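Local coordinates for protein arginase (RocF) (Helicobacter pylori, PDB 4G3H) that probably hydrolyses L-arginine to L-ornithine and urea, using two manganese ions bound in each subunit, at residues A119-A124 with R192-E197; K177-F182 with L198-F203; L115-D120 with G183-E188. All coordinates share one frame; numbering follows the deposited sequence.

Overall arrangement
Strand 110-115 runs into the metal-binding loop that follows it (D116 onward), which supplies the first segment of both interaction 3 and interaction 1; the chain then reaches strand 179-182, loop 183-188, helix 189-198 and strand 202-203. Interaction 3 closes a loop of 62 residues between two neighbouring strand ends. Interaction 1, starting from the same region, closes a slightly longer one, onto the helix. Interaction 2 spans only 15 residues, joining the two strands of a beta-alpha-beta unit, and its segments alternate along the chain with those of both others. The network is continuous: Y181 OH of interaction 2 meets A119 O, while F203 O meets G183 N, tying the edge of the parallel sheet to the manganese site.

Interaction 1: residues A119-A124 with R192-E197; sequences ADIHTA and RDVIRE. With MN (manganese (II) ion), chain E.
V194 and I195, neighbours on helix 189-198, meet I121 and H122 with different branches. The methyl CG2 of V194 reaches CE1 of the H122 imidazole at 3.6 Å, approaching the ring at a slant. With CG1 of V194 anti to the backbone N (chi1 173°), its other branch, CG2, lies beside that nitrogen and is the one that touches the ring. The same CG2 lies 4.2 Å from CG2 of I121. I121 and I195 cross at an oblique angle, CD1 of I121 coming to 3.8 Å from CG1 of I195. The CB of I195 is not directed at the loop; it is the extended end of the side chain, with chi2 172°, that brings CD1 to 4.1 Å from CB of A119.

The loop begins with the last two residues of the DAHAD sequence, which carries metal ligands in the arginase fold, and the helix is the connection of a beta-alpha-beta unit, so its apolar side backs the metal-binding loop. On the other side of that loop, D120 OD2 binds a manganese ion at 2.3 Å; D116 and D234 supply the remaining protein ligands of this ion, and Y114 OH is hydrogen-bonded to the same oxygen.

No hydrogen bond crosses between 119-124 and 192-197. Polar restraint comes instead from the first turn of the same helix: E191 OE2 accepts from both I121 N and H122 N, and S190 OG pairs with H122 ND1; from elsewhere, R143 O is hydrogen-bonded to H122 NE2. With both nitrogens engaged, the rotation of the imidazole is fixed. One face of the ring is covered from within the loop, where I121 CG2 sits over its centre, 3.7 Å above the plane.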
ATOM      1  N   ALA A 119       7.108   3.813  -8.455  1.00 20.18           N
ATOM      2  CA  ALA A 119       6.906   2.423  -8.846  1.00 20.96           C
ATOM      3  C   ALA A 119       7.316   1.479  -7.711  1.00 21.56           C
ATOM      4  O   ALA A 119       6.850   0.342  -7.636  1.00 21.29           O
ATOM      5  CB  ALA A 119       7.716   2.113 -10.108  1.00 22.52           C
ATOM      6  N   ASP A 120       8.197   1.958  -6.835  1.00 21.21           N
ATOM      7  CA  ASP A 120       8.670   1.167  -5.696  1.00 22.24           C
ATOM      8  C   ASP A 120       9.218  -0.207  -6.080  1.00 22.49           C
ATOM      9  O   ASP A 120       9.029  -1.185  -5.352  1.00 21.65           O
ATOM     10  CB  ASP A 120       7.550   0.977  -4.662  1.00 23.96           C
ATOM     11  CG  ASP A 120       7.154   2.275  -3.968  1.00 25.16           C
ATOM     12  OD1 ASP A 120       7.920   3.254  -4.037  1.00 27.04           O
ATOM     13  OD2 ASP A 120       6.078   2.308  -3.332  1.00 23.75           O
ATOM     14  N   ILE A 121       9.904  -0.283  -7.214  1.00 22.49           N
ATOM     15  CA  ILE A 121      10.467  -1.548  -7.659  1.00 23.61           C
ATOM     16  C   ILE A 121      11.916  -1.694  -7.206  1.00 24.82           C
ATOM     17  O   ILE A 121      12.346  -2.773  -6.801  1.00 25.19           O
ATOM     18  CB  ILE A 121      10.390  -1.673  -9.196  1.00 24.91           C
ATOM     19  CG1 ILE A 121       8.926  -1.819  -9.625  1.00 25.81           C
ATOM     20  CG2 ILE A 121      11.213  -2.861  -9.668  1.00 25.88           C
ATOM     21  CD1 ILE A 121       8.705  -1.815 -11.127  1.00 24.17           C
ATOM     22  N   HIS A 122      12.665  -0.601  -7.267  1.00 23.87           N
ATOM     23  CA  HIS A 122      14.063  -0.614  -6.871  1.00 25.91           C
ATOM     24  C   HIS A 122      14.366   0.550  -5.942  1.00 29.61           C
ATOM     25  O   HIS A 122      13.943   1.684  -6.182  1.00 29.07           O
ATOM     26  CB  HIS A 122      14.965  -0.527  -8.108  1.00 31.23           C
ATOM     27  CG  HIS A 122      14.952  -1.762  -8.958  1.00 32.15           C
ATOM     28  ND1 HIS A 122      15.167  -1.728 -10.319  1.00 32.21           N
ATOM     29  CD2 HIS A 122      14.761  -3.064  -8.639  1.00 32.62           C
ATOM     30  CE1 HIS A 122      15.104  -2.956 -10.802  1.00 34.51           C
ATOM     31  NE2 HIS A 122      14.859  -3.786  -9.804  1.00 33.56           N
ATOM     32  N   THR A 123      15.103   0.268  -4.877  1.00 38.38           N
ATOM     33  CA  THR A 123      15.465   1.303  -3.922  1.00 43.21           C
ATOM     34  C   THR A 123      16.247   2.404  -4.625  1.00 46.11           C
ATOM     35  O   THR A 123      17.217   2.130  -5.331  1.00 47.66           O
ATOM     36  CB  THR A 123      16.331   0.730  -2.793  1.00 63.87           C
ATOM     37  OG1 THR A 123      15.587  -0.266  -2.080  1.00 64.64           O
ATOM     38  CG2 THR A 123      16.750   1.831  -1.837  1.00 64.92           C
ATOM     39  N   ALA A 124      15.820   3.647  -4.431  1.00 51.52           N
ATOM     40  CA  ALA A 124      16.484   4.790  -5.047  1.00 55.18           C
ATOM     41  C   ALA A 124      16.984   5.734  -3.952  1.00 59.42           C
ATOM     42  O   ALA A 124      16.326   5.902  -2.930  1.00 59.61           O
ATOM     43  CB  ALA A 124      15.512   5.516  -5.975  1.00 60.54           C
ATOM     44  N   ARG A 192      12.080   1.582 -14.771  1.00 23.13           N
ATOM     45  CA  ARG A 192      11.396   1.714 -16.048  1.00 24.37           C
ATOM     46  C   ARG A 192      11.702   0.508 -16.929  1.00 25.29           C
ATOM     47  O   ARG A 192      10.857   0.088 -17.719  1.00 24.24           O
ATOM     48  CB  ARG A 192      11.817   3.003 -16.760  1.00 28.60           C
ATOM     49  CG  ARG A 192      11.293   4.271 -16.111  1.00 30.31           C
ATOM     50  CD  ARG A 192      11.459   5.460 -17.035  1.00 30.12           C
ATOM     51  NE  ARG A 192      12.845   5.910 -17.129  1.00 31.78           N
ATOM     52  CZ  ARG A 192      13.458   6.655 -16.211  1.00 35.06           C
ATOM     53  NH1 ARG A 192      12.812   7.041 -15.113  1.00 31.79           N
ATOM     54  NH2 ARG A 192      14.721   7.026 -16.393  1.00 35.94           N
ATOM     55  N   ASP A 193      12.911  -0.046 -16.793  1.00 26.67           N
ATOM     56  CA  ASP A 193      13.297  -1.212 -17.586  1.00 27.47           C
ATOM     57  C   ASP A 193      12.481  -2.435 -17.191  1.00 26.19           C
ATOM     58  O   ASP A 193      12.132  -3.254 -18.040  1.00 26.48           O
ATOM     59  CB  ASP A 193      14.795  -1.539 -17.432  1.00 29.24           C
ATOM     60  CG  ASP A 193      15.702  -0.550 -18.164  1.00 31.03           C
ATOM     61  OD1 ASP A 193      15.261   0.077 -19.155  1.00 30.86           O
ATOM     62  OD2 ASP A 193      16.873  -0.410 -17.756  1.00 34.53           O
ATOM     63  N   VAL A 194      12.184  -2.570 -15.901  1.00 28.37           N
ATOM     64  CA  VAL A 194      11.397  -3.711 -15.430  1.00 29.33           C
ATOM     65  C   VAL A 194       9.951  -3.581 -15.907  1.00 28.17           C
ATOM     66  O   VAL A 194       9.337  -4.555 -16.338  1.00 28.69           O
ATOM     67  CB  VAL A 194      11.399  -3.814 -13.883  1.00 26.39           C
ATOM     68  CG1 VAL A 194      10.433  -4.908 -13.439  1.00 24.15           C
ATOM     69  CG2 VAL A 194      12.811  -4.122 -13.376  1.00 26.93           C
ATOM     70  N   ILE A 195       9.420  -2.365 -15.816  1.00 25.90           N
ATOM     71  CA  ILE A 195       8.059  -2.071 -16.234  1.00 26.67           C
ATOM     72  C   ILE A 195       7.891  -2.388 -17.717  1.00 28.37           C
ATOM     73  O   ILE A 195       6.934  -3.054 -18.110  1.00 27.09           O
ATOM     74  CB  ILE A 195       7.719  -0.581 -15.965  1.00 24.84           C
ATOM     75  CG1 ILE A 195       7.578  -0.360 -14.452  1.00 25.32           C
ATOM     76  CG2 ILE A 195       6.457  -0.186 -16.702  1.00 21.83           C
ATOM     77  CD1 ILE A 195       7.445   1.090 -14.033  1.00 24.61           C
ATOM     78  N   ARG A 196       8.825  -1.917 -18.539  1.00 27.47           N
ATOM     79  CA  ARG A 196       8.754  -2.179 -19.971  1.00 29.46           C
ATOM     80  C   ARG A 196       8.879  -3.676 -20.251  1.00 30.09           C
ATOM     81  O   ARG A 196       8.065  -4.259 -20.971  1.00 30.70           O
ATOM     82  CB  ARG A 196       9.864  -1.429 -20.708  1.00 30.13           C
ATOM     83  CG  ARG A 196       9.868  -1.655 -22.214  1.00 32.86           C
ATOM     84  CD  ARG A 196      10.867  -0.736 -22.895  1.00 34.16           C
ATOM     85  NE  ARG A 196      12.208  -0.959 -22.373  1.00 38.72           N
ATOM     86  CZ  ARG A 196      13.035   0.008 -21.987  1.00 40.99           C
ATOM     87  NH1 ARG A 196      12.669   1.279 -22.065  1.00 38.67           N
ATOM     88  NH2 ARG A 196      14.230  -0.306 -21.510  1.00 43.07           N
ATOM     89  N   GLU A 197       9.901  -4.297 -19.672  1.00 30.94           N
ATOM     90  CA  GLU A 197      10.143  -5.722 -19.862  1.00 32.06           C
ATOM     91  C   GLU A 197       8.977  -6.600 -19.426  1.00 30.70           C
ATOM     92  O   GLU A 197       8.571  -7.497 -20.160  1.00 30.55           O
ATOM     93  CB  GLU A 197      11.407  -6.144 -19.109  1.00 47.02           C
ATOM     94  CG  GLU A 197      11.597  -7.650 -19.002  1.00 52.38           C
ATOM     95  CD  GLU A 197      12.818  -8.029 -18.179  1.00 56.43           C
ATOM     96  OE1 GLU A 197      13.010  -9.236 -17.917  1.00 57.26           O
ATOM     97  OE2 GLU A 197      13.587  -7.118 -17.797  1.00 58.19           O
TER
HETATM   98 MN    MN E 500       5.195   4.164  -2.345  1.00 32.17          MN

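Interaction 2: residues K177-F182 with L198-F203; sequences KCLVYF and LQIPLF
F203 N donates to Y181 O at 2.8 Å in an almost straight bond, with an N-H...O angle of 175°. One step back, Y181 N returns a bond to P201 O at 3.1 Å, so the backbone of Y181 is held by both its polar atoms. This is a short parallel pairing of strands 179-182 and 202-203, the latter one of the two outermost strands of the sheet, joined by the helix of a beta-alpha-beta crossover. That helix ends in a Schellman motif with Q199 as its C-prime residue.

Y181 and L202 project from one face of the sheet, CB of Y181 lying 3.8 Å from CG of L202. On the face of F182 and F203 the two phenyl groups run side by side, pointing the same way, with their planes inclined by 33°. V180 CG1 comes to the edge of the F203 ring, 3.5 Å from CE2. Nearer the helix, I200 CG2, anti to its own backbone N, touches both L179 CG, at 3.6 Å, and Y181 CD2.

L179 O meets not an N-H but the P201 ring, CG at 3.0 Å. Because proline has no amide hydrogen, P201 N cannot donate to L179 O; the bonds between the strands here start with P201 O, and carbon contacts hold the part nearer the helix.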
ATOM      1  N   LYS A 177       1.412  -8.429 -15.107  1.00 29.04           N
ATOM      2  CA  LYS A 177       0.371  -7.774 -15.893  1.00 30.01           C
ATOM      3  C   LYS A 177      -0.877  -7.473 -15.068  1.00 28.91           C
ATOM      4  O   LYS A 177      -1.778  -6.777 -15.532  1.00 28.90           O
ATOM      5  CB  LYS A 177      -0.004  -8.653 -17.084  1.00 44.44           C
ATOM      6  CG  LYS A 177       1.084  -8.763 -18.138  1.00 50.51           C
ATOM      7  CD  LYS A 177       0.862  -9.985 -19.011  1.00 55.36           C
ATOM      8  CE  LYS A 177       1.272  -9.710 -20.441  1.00 59.00           C
ATOM      9  NZ  LYS A 177       0.378  -8.683 -21.048  1.00 62.24           N
ATOM     10  N   CYS A 178      -0.926  -7.996 -13.847  1.00 26.04           N
ATOM     11  CA  CYS A 178      -2.064  -7.767 -12.965  1.00 24.33           C
ATOM     12  C   CYS A 178      -1.748  -6.743 -11.867  1.00 24.38           C
ATOM     13  O   CYS A 178      -2.493  -6.588 -10.893  1.00 24.32           O
ATOM     14  CB  CYS A 178      -2.526  -9.097 -12.375  1.00 29.27           C
ATOM     15  SG  CYS A 178      -3.157 -10.218 -13.666  1.00 33.86           S
ATOM     16  N   LEU A 179      -0.624  -6.054 -12.036  1.00 27.19           N
ATOM     17  CA  LEU A 179      -0.201  -5.000 -11.128  1.00 25.13           C
ATOM     18  C   LEU A 179      -0.533  -3.764 -11.944  1.00 26.13           C
ATOM     19  O   LEU A 179      -0.051  -3.618 -13.067  1.00 27.82           O
ATOM     20  CB  LEU A 179       1.311  -5.075 -10.866  1.00 18.69           C
ATOM     21  CG  LEU A 179       2.038  -3.787 -10.438  1.00 17.53           C
ATOM     22  CD1 LEU A 179       1.469  -3.242  -9.133  1.00 15.68           C
ATOM     23  CD2 LEU A 179       3.526  -4.080 -10.279  1.00 18.08           C
ATOM     24  N   VAL A 180      -1.379  -2.893 -11.405  1.00 23.36           N
ATOM     25  CA  VAL A 180      -1.763  -1.695 -12.135  1.00 22.42           C
ATOM     26  C   VAL A 180      -1.328  -0.428 -11.409  1.00 21.64           C
ATOM     27  O   VAL A 180      -1.794  -0.127 -10.306  1.00 22.33           O
ATOM     28  CB  VAL A 180      -3.292  -1.655 -12.366  1.00 26.08           C
ATOM     29  CG1 VAL A 180      -3.656  -0.474 -13.263  1.00 25.73           C
ATOM     30  CG2 VAL A 180      -3.761  -2.968 -12.990  1.00 25.28           C
ATOM     31  N   TYR A 181      -0.426   0.313 -12.043  1.00 19.86           N
ATOM     32  CA  TYR A 181       0.095   1.550 -11.475  1.00 20.55           C
ATOM     33  C   TYR A 181      -0.772   2.751 -11.834  1.00 20.14           C
ATOM     34  O   TYR A 181      -1.209   2.890 -12.973  1.00 21.48           O
ATOM     35  CB  TYR A 181       1.511   1.811 -11.989  1.00 21.06           C
ATOM     36  CG  TYR A 181       2.610   1.019 -11.323  1.00 21.62           C
ATOM     37  CD1 TYR A 181       2.803   1.078  -9.937  1.00 18.53           C
ATOM     38  CD2 TYR A 181       3.525   0.288 -12.089  1.00 20.07           C
ATOM     39  CE1 TYR A 181       3.887   0.439  -9.332  1.00 19.54           C
ATOM     40  CE2 TYR A 181       4.606  -0.351 -11.501  1.00 20.74           C
ATOM     41  CZ  TYR A 181       4.789  -0.270 -10.121  1.00 23.33           C
ATOM     42  OH  TYR A 181       5.894  -0.864  -9.547  1.00 20.79           O
ATOM     43  N   PHE A 182      -0.997   3.627 -10.862  1.00 20.29           N
ATOM     44  CA  PHE A 182      -1.790   4.833 -11.079  1.00 21.22           C
ATOM     45  C   PHE A 182      -1.013   6.049 -10.592  1.00 20.38           C
ATOM     46  O   PHE A 182      -0.633   6.114  -9.422  1.00 20.02           O
ATOM     47  CB  PHE A 182      -3.115   4.751 -10.309  1.00 23.36           C
ATOM     48  CG  PHE A 182      -4.033   3.654 -10.782  1.00 23.55           C
ATOM     49  CD1 PHE A 182      -4.931   3.882 -11.825  1.00 22.37           C
ATOM     50  CD2 PHE A 182      -4.000   2.394 -10.186  1.00 21.70           C
ATOM     51  CE1 PHE A 182      -5.787   2.870 -12.265  1.00 21.10           C
ATOM     52  CE2 PHE A 182      -4.851   1.376 -10.620  1.00 22.79           C
ATOM     53  CZ  PHE A 182      -5.746   1.617 -11.662  1.00 22.61           C
ATOM     54  N   LEU A 198       8.444  -6.343 -18.233  1.00 24.37           N
ATOM     55  CA  LEU A 198       7.336  -7.132 -17.705  1.00 23.11           C
ATOM     56  C   LEU A 198       5.971  -6.660 -18.218  1.00 23.27           C
ATOM     57  O   LEU A 198       4.938  -7.278 -17.937  1.00 21.82           O
ATOM     58  CB  LEU A 198       7.363  -7.096 -16.176  1.00 28.72           C
ATOM     59  CG  LEU A 198       8.597  -7.716 -15.513  1.00 28.50           C
ATOM     60  CD1 LEU A 198       8.429  -7.703 -13.994  1.00 30.54           C
ATOM     61  CD2 LEU A 198       8.781  -9.147 -16.001  1.00 29.97           C
ATOM     62  N   GLN A 199       5.981  -5.561 -18.967  1.00 26.76           N
ATOM     63  CA  GLN A 199       4.769  -4.987 -19.534  1.00 26.43           C
ATOM     64  C   GLN A 199       3.704  -4.715 -18.460  1.00 26.74           C
ATOM     65  O   GLN A 199       2.546  -5.138 -18.573  1.00 26.64           O
ATOM     66  CB  GLN A 199       4.242  -5.918 -20.640  1.00 26.00           C
ATOM     67  CG  GLN A 199       5.287  -6.156 -21.753  1.00 28.61           C
ATOM     68  CD  GLN A 199       4.914  -7.255 -22.747  1.00 29.71           C
ATOM     69  OE1 GLN A 199       5.663  -7.533 -23.688  1.00 33.54           O
ATOM     70  NE2 GLN A 199       3.763  -7.881 -22.544  1.00 30.93           N
ATOM     71  N   ILE A 200       4.107  -3.994 -17.416  1.00 29.23           N
ATOM     72  CA  ILE A 200       3.202  -3.651 -16.315  1.00 28.17           C
ATOM     73  C   ILE A 200       2.373  -2.422 -16.680  1.00 26.15           C
ATOM     74  O   ILE A 200       2.923  -1.356 -16.954  1.00 27.10           O
ATOM     75  CB  ILE A 200       3.996  -3.366 -15.014  1.00 25.95           C
ATOM     76  CG1 ILE A 200       4.887  -4.571 -14.690  1.00 24.85           C
ATOM     77  CG2 ILE A 200       3.027  -3.088 -13.847  1.00 22.93           C
ATOM     78  CD1 ILE A 200       5.738  -4.417 -13.454  1.00 20.75           C
ATOM     79  N   PRO A 201       1.036  -2.559 -16.702  1.00 23.27           N
ATOM     80  CA  PRO A 201       0.157  -1.430 -17.043  1.00 22.60           C
ATOM     81  C   PRO A 201       0.379  -0.246 -16.103  1.00 23.26           C
ATOM     82  O   PRO A 201       0.407  -0.416 -14.886  1.00 23.66           O
ATOM     83  CB  PRO A 201      -1.244  -2.027 -16.913  1.00 26.89           C
ATOM     84  CG  PRO A 201      -1.068  -3.098 -15.885  1.00 27.07           C
ATOM     85  CD  PRO A 201       0.246  -3.731 -16.287  1.00 26.41           C
ATOM     86  N   LEU A 202       0.546   0.942 -16.677  1.00 25.60           N
ATOM     87  CA  LEU A 202       0.791   2.158 -15.902  1.00 27.76           C
ATOM     88  C   LEU A 202      -0.013   3.342 -16.447  1.00 28.77           C
ATOM     89  O   LEU A 202       0.193   3.782 -17.584  1.00 29.22           O
ATOM     90  CB  LEU A 202       2.297   2.490 -15.918  1.00 19.00           C
ATOM     91  CG  LEU A 202       2.802   3.650 -15.051  1.00 20.39           C
ATOM     92  CD1 LEU A 202       4.309   3.581 -14.935  1.00 17.97           C
ATOM     93  CD2 LEU A 202       2.373   4.982 -15.647  1.00 18.80           C
ATOM     94  N   PHE A 203      -0.926   3.859 -15.630  1.00 21.95           N
ATOM     95  CA  PHE A 203      -1.754   4.985 -16.040  1.00 21.93           C
ATOM     96  C   PHE A 203      -1.238   6.256 -15.386  1.00 21.67           C
ATOM     97  O   PHE A 203      -1.334   6.424 -14.172  1.00 19.27           O
ATOM     98  CB  PHE A 203      -3.211   4.722 -15.660  1.00 24.90           C
ATOM     99  CG  PHE A 203      -3.795   3.505 -16.329  1.00 26.27           C
ATOM    100  CD1 PHE A 203      -4.025   3.494 -17.704  1.00 25.91           C
ATOM    101  CD2 PHE A 203      -4.094   2.361 -15.589  1.00 27.60           C
ATOM    102  CE1 PHE A 203      -4.546   2.359 -18.332  1.00 29.30           C
ATOM    103  CE2 PHE A 203      -4.613   1.220 -16.205  1.00 27.35           C
ATOM    104  CZ  PHE A 203      -4.840   1.217 -17.577  1.00 29.65           C
TER

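Interaction 3: residues L115-D120 with G183-E188; sequences LDAHAD and GVRSTE. With MN (manganese (II) ion), chain F; MN (manganese (II) ion), chain E.
Two successive amides, those of R185 and S186, converge on a single carbonyl oxygen, A117 O. R185 N approaches from above the carbonyl plane at 2.7 Å, in a straight bond of 178°; S186 N lies nearly in line with the C=O bond, but its N-H...O angle is only 145°. The carbonyl belongs to the DAHAD motif of the arginases, bonded here to the loop that follows the neighbouring strand 179-182.

D116 bridges the two manganese ions, one through each carboxylate oxygen, and its OD1 also takes H118 N at 2.6 Å, closing an Asx turn that positions the histidine. H118 ND1 binds a manganese at 2.3 Å; D234 and D236 complete that ion's protein ligands. S186 O lies near the plane of the H118 ring, at its CD2 edge, while E250 OE2 bonds both H118 NE2 and S186 OG and so acts as a second-shell support.

With chi1 at 50°, CG of R185 sits between its backbone N and carbonyl carbon, and the extended chain lays one guanidinium face over A117 CB; its NH1 bonds to E250 O. One water links the two loops, accepting from A119 N and donating to S186 O, each 2.9 Å from the water oxygen.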
ATOM      1  N   LEU A 115      -1.679   2.906  -6.204  1.00 20.74           N
ATOM      2  CA  LEU A 115      -1.762   4.348  -6.439  1.00 19.96           C
ATOM      3  C   LEU A 115      -0.555   4.968  -5.770  1.00 21.25           C
ATOM      4  O   LEU A 115      -0.443   4.954  -4.543  1.00 19.32           O
ATOM      5  CB  LEU A 115      -3.059   4.906  -5.850  1.00 13.55           C
ATOM      6  CG  LEU A 115      -4.329   4.482  -6.600  1.00 12.59           C
ATOM      7  CD1 LEU A 115      -4.546   2.981  -6.437  1.00 11.74           C
ATOM      8  CD2 LEU A 115      -5.531   5.264  -6.052  1.00 13.73           C
ATOM      9  N   ASP A 116       0.338   5.539  -6.575  1.00 22.12           N
ATOM     10  CA  ASP A 116       1.587   6.052  -6.029  1.00 22.21           C
ATOM     11  C   ASP A 116       2.305   6.935  -7.050  1.00 23.74           C
ATOM     12  O   ASP A 116       2.107   6.795  -8.259  1.00 23.01           O
ATOM     13  CB  ASP A 116       2.460   4.834  -5.708  1.00 17.39           C
ATOM     14  CG  ASP A 116       3.595   5.130  -4.761  1.00 17.79           C
ATOM     15  OD1 ASP A 116       4.276   6.164  -4.893  1.00 22.18           O
ATOM     16  OD2 ASP A 116       3.823   4.286  -3.883  1.00 18.26           O
ATOM     17  N   ALA A 117       3.140   7.844  -6.560  1.00 21.25           N
ATOM     18  CA  ALA A 117       3.910   8.700  -7.446  1.00 22.88           C
ATOM     19  C   ALA A 117       5.125   7.887  -7.892  1.00 23.77           C
ATOM     20  O   ALA A 117       5.771   8.221  -8.886  1.00 24.48           O
ATOM     21  CB  ALA A 117       4.368   9.958  -6.707  1.00 23.89           C
ATOM     22  N   HIS A 118       5.414   6.813  -7.152  1.00 20.68           N
ATOM     23  CA  HIS A 118       6.563   5.945  -7.434  1.00 21.35           C
ATOM     24  C   HIS A 118       6.192   4.504  -7.783  1.00 19.44           C
ATOM     25  O   HIS A 118       5.117   4.024  -7.435  1.00 17.74           O
ATOM     26  CB  HIS A 118       7.513   5.921  -6.227  1.00 25.15           C
ATOM     27  CG  HIS A 118       7.787   7.272  -5.644  1.00 26.00           C
ATOM     28  ND1 HIS A 118       7.036   7.805  -4.621  1.00 25.79           N
ATOM     29  CD2 HIS A 118       8.702   8.215  -5.970  1.00 27.12           C
ATOM     30  CE1 HIS A 118       7.474   9.019  -4.341  1.00 25.04           C
ATOM     31  NE2 HIS A 118       8.484   9.293  -5.147  1.00 28.31           N
ATOM     32  N   ALA A 119       7.108   3.813  -8.455  1.00 20.18           N
ATOM     33  CA  ALA A 119       6.906   2.423  -8.846  1.00 20.96           C
ATOM     34  C   ALA A 119       7.316   1.479  -7.711  1.00 21.56           C
ATOM     35  O   ALA A 119       6.850   0.342  -7.636  1.00 21.29           O
ATOM     36  CB  ALA A 119       7.716   2.113 -10.108  1.00 22.52           C
ATOM     37  N   ASP A 120       8.197   1.958  -6.835  1.00 21.21           N
ATOM     38  CA  ASP A 120       8.670   1.167  -5.696  1.00 22.24           C
ATOM     39  C   ASP A 120       9.218  -0.207  -6.080  1.00 22.49           C
ATOM     40  O   ASP A 120       9.029  -1.185  -5.352  1.00 21.65           O
ATOM     41  CB  ASP A 120       7.550   0.977  -4.662  1.00 23.96           C
ATOM     42  CG  ASP A 120       7.154   2.275  -3.968  1.00 25.16           C
ATOM     43  OD1 ASP A 120       7.920   3.254  -4.037  1.00 27.04           O
ATOM     44  OD2 ASP A 120       6.078   2.308  -3.332  1.00 23.75           O
ATOM     45  N   GLY A 183      -0.773   7.002 -11.490  1.00 21.85           N
ATOM     46  CA  GLY A 183      -0.068   8.223 -11.131  1.00 19.69           C
ATOM     47  C   GLY A 183       1.445   8.166 -10.987  1.00 20.62           C
ATOM     48  O   GLY A 183       2.064   9.146 -10.563  1.00 21.45           O
ATOM     49  N   VAL A 184       2.054   7.038 -11.338  1.00 20.11           N
ATOM     50  CA  VAL A 184       3.507   6.895 -11.226  1.00 21.61           C
ATOM     51  C   VAL A 184       4.218   7.931 -12.099  1.00 23.48           C
ATOM     52  O   VAL A 184       3.945   8.042 -13.293  1.00 21.44           O
ATOM     53  CB  VAL A 184       3.957   5.477 -11.638  1.00 26.56           C
ATOM     54  CG1 VAL A 184       5.473   5.379 -11.620  1.00 26.86           C
ATOM     55  CG2 VAL A 184       3.350   4.451 -10.691  1.00 24.98           C
ATOM     56  N   ARG A 185       5.139   8.681 -11.502  1.00 27.03           N
ATOM     57  CA  ARG A 185       5.838   9.719 -12.245  1.00 27.86           C
ATOM     58  C   ARG A 185       7.274   9.970 -11.806  1.00 28.99           C
ATOM     59  O   ARG A 185       7.949  10.826 -12.369  1.00 31.02           O
ATOM     60  CB  ARG A 185       5.048  11.023 -12.144  1.00 24.40           C
ATOM     61  CG  ARG A 185       4.659  11.387 -10.716  1.00 22.79           C
ATOM     62  CD  ARG A 185       3.863  12.667 -10.692  1.00 19.69           C
ATOM     63  NE  ARG A 185       3.624  13.178  -9.345  1.00 20.42           N
ATOM     64  CZ  ARG A 185       2.737  12.687  -8.483  1.00 21.27           C
ATOM     65  NH1 ARG A 185       2.610  13.249  -7.290  1.00 20.51           N
ATOM     66  NH2 ARG A 185       1.977  11.643  -8.805  1.00 19.63           N
ATOM     67  N   SER A 186       7.739   9.241 -10.801  1.00 23.57           N
ATOM     68  CA  SER A 186       9.099   9.418 -10.312  1.00 25.18           C
ATOM     69  C   SER A 186       9.729   8.044 -10.177  1.00 25.97           C
ATOM     70  O   SER A 186       9.432   7.309  -9.237  1.00 25.84           O
ATOM     71  CB  SER A 186       9.077  10.137  -8.960  1.00 32.71           C
ATOM     72  OG  SER A 186      10.386  10.367  -8.476  1.00 35.57           O
ATOM     73  N   THR A 187      10.606   7.703 -11.116  1.00 29.70           N
ATOM     74  CA  THR A 187      11.245   6.392 -11.123  1.00 31.12           C
ATOM     75  C   THR A 187      12.706   6.405 -11.579  1.00 32.91           C
ATOM     76  O   THR A 187      13.216   7.417 -12.066  1.00 32.18           O
ATOM     77  CB  THR A 187      10.491   5.451 -12.072  1.00 32.10           C
ATOM     78  OG1 THR A 187      10.523   6.005 -13.394  1.00 31.48           O
ATOM     79  CG2 THR A 187       9.041   5.295 -11.639  1.00 31.19           C
ATOM     80  N   GLU A 188      13.369   5.263 -11.415  1.00 32.02           N
ATOM     81  CA  GLU A 188      14.755   5.092 -11.846  1.00 32.20           C
ATOM     82  C   GLU A 188      14.681   4.344 -13.177  1.00 30.47           C
ATOM     83  O   GLU A 188      13.747   3.570 -13.401  1.00 28.45           O
ATOM     84  CB  GLU A 188      15.542   4.241 -10.846  1.00 53.23           C
ATOM     85  CG  GLU A 188      15.604   4.807  -9.445  1.00 60.73           C
ATOM     86  CD  GLU A 188      16.229   6.182  -9.408  1.00 65.63           C
ATOM     87  OE1 GLU A 188      17.372   6.333  -9.894  1.00 66.92           O
ATOM     88  OE2 GLU A 188      15.576   7.114  -8.893  1.00 69.20           O
TER
HETATM   89 MN    MN F 501       5.436   6.968  -3.150  1.00 28.33          MN
HETATM   90 MN    MN E 500       5.195   4.164  -2.345  1.00 32.17          MN
HETATM   91  O   HOH W   1       9.857   4.673  -8.165  1.00 27.04           O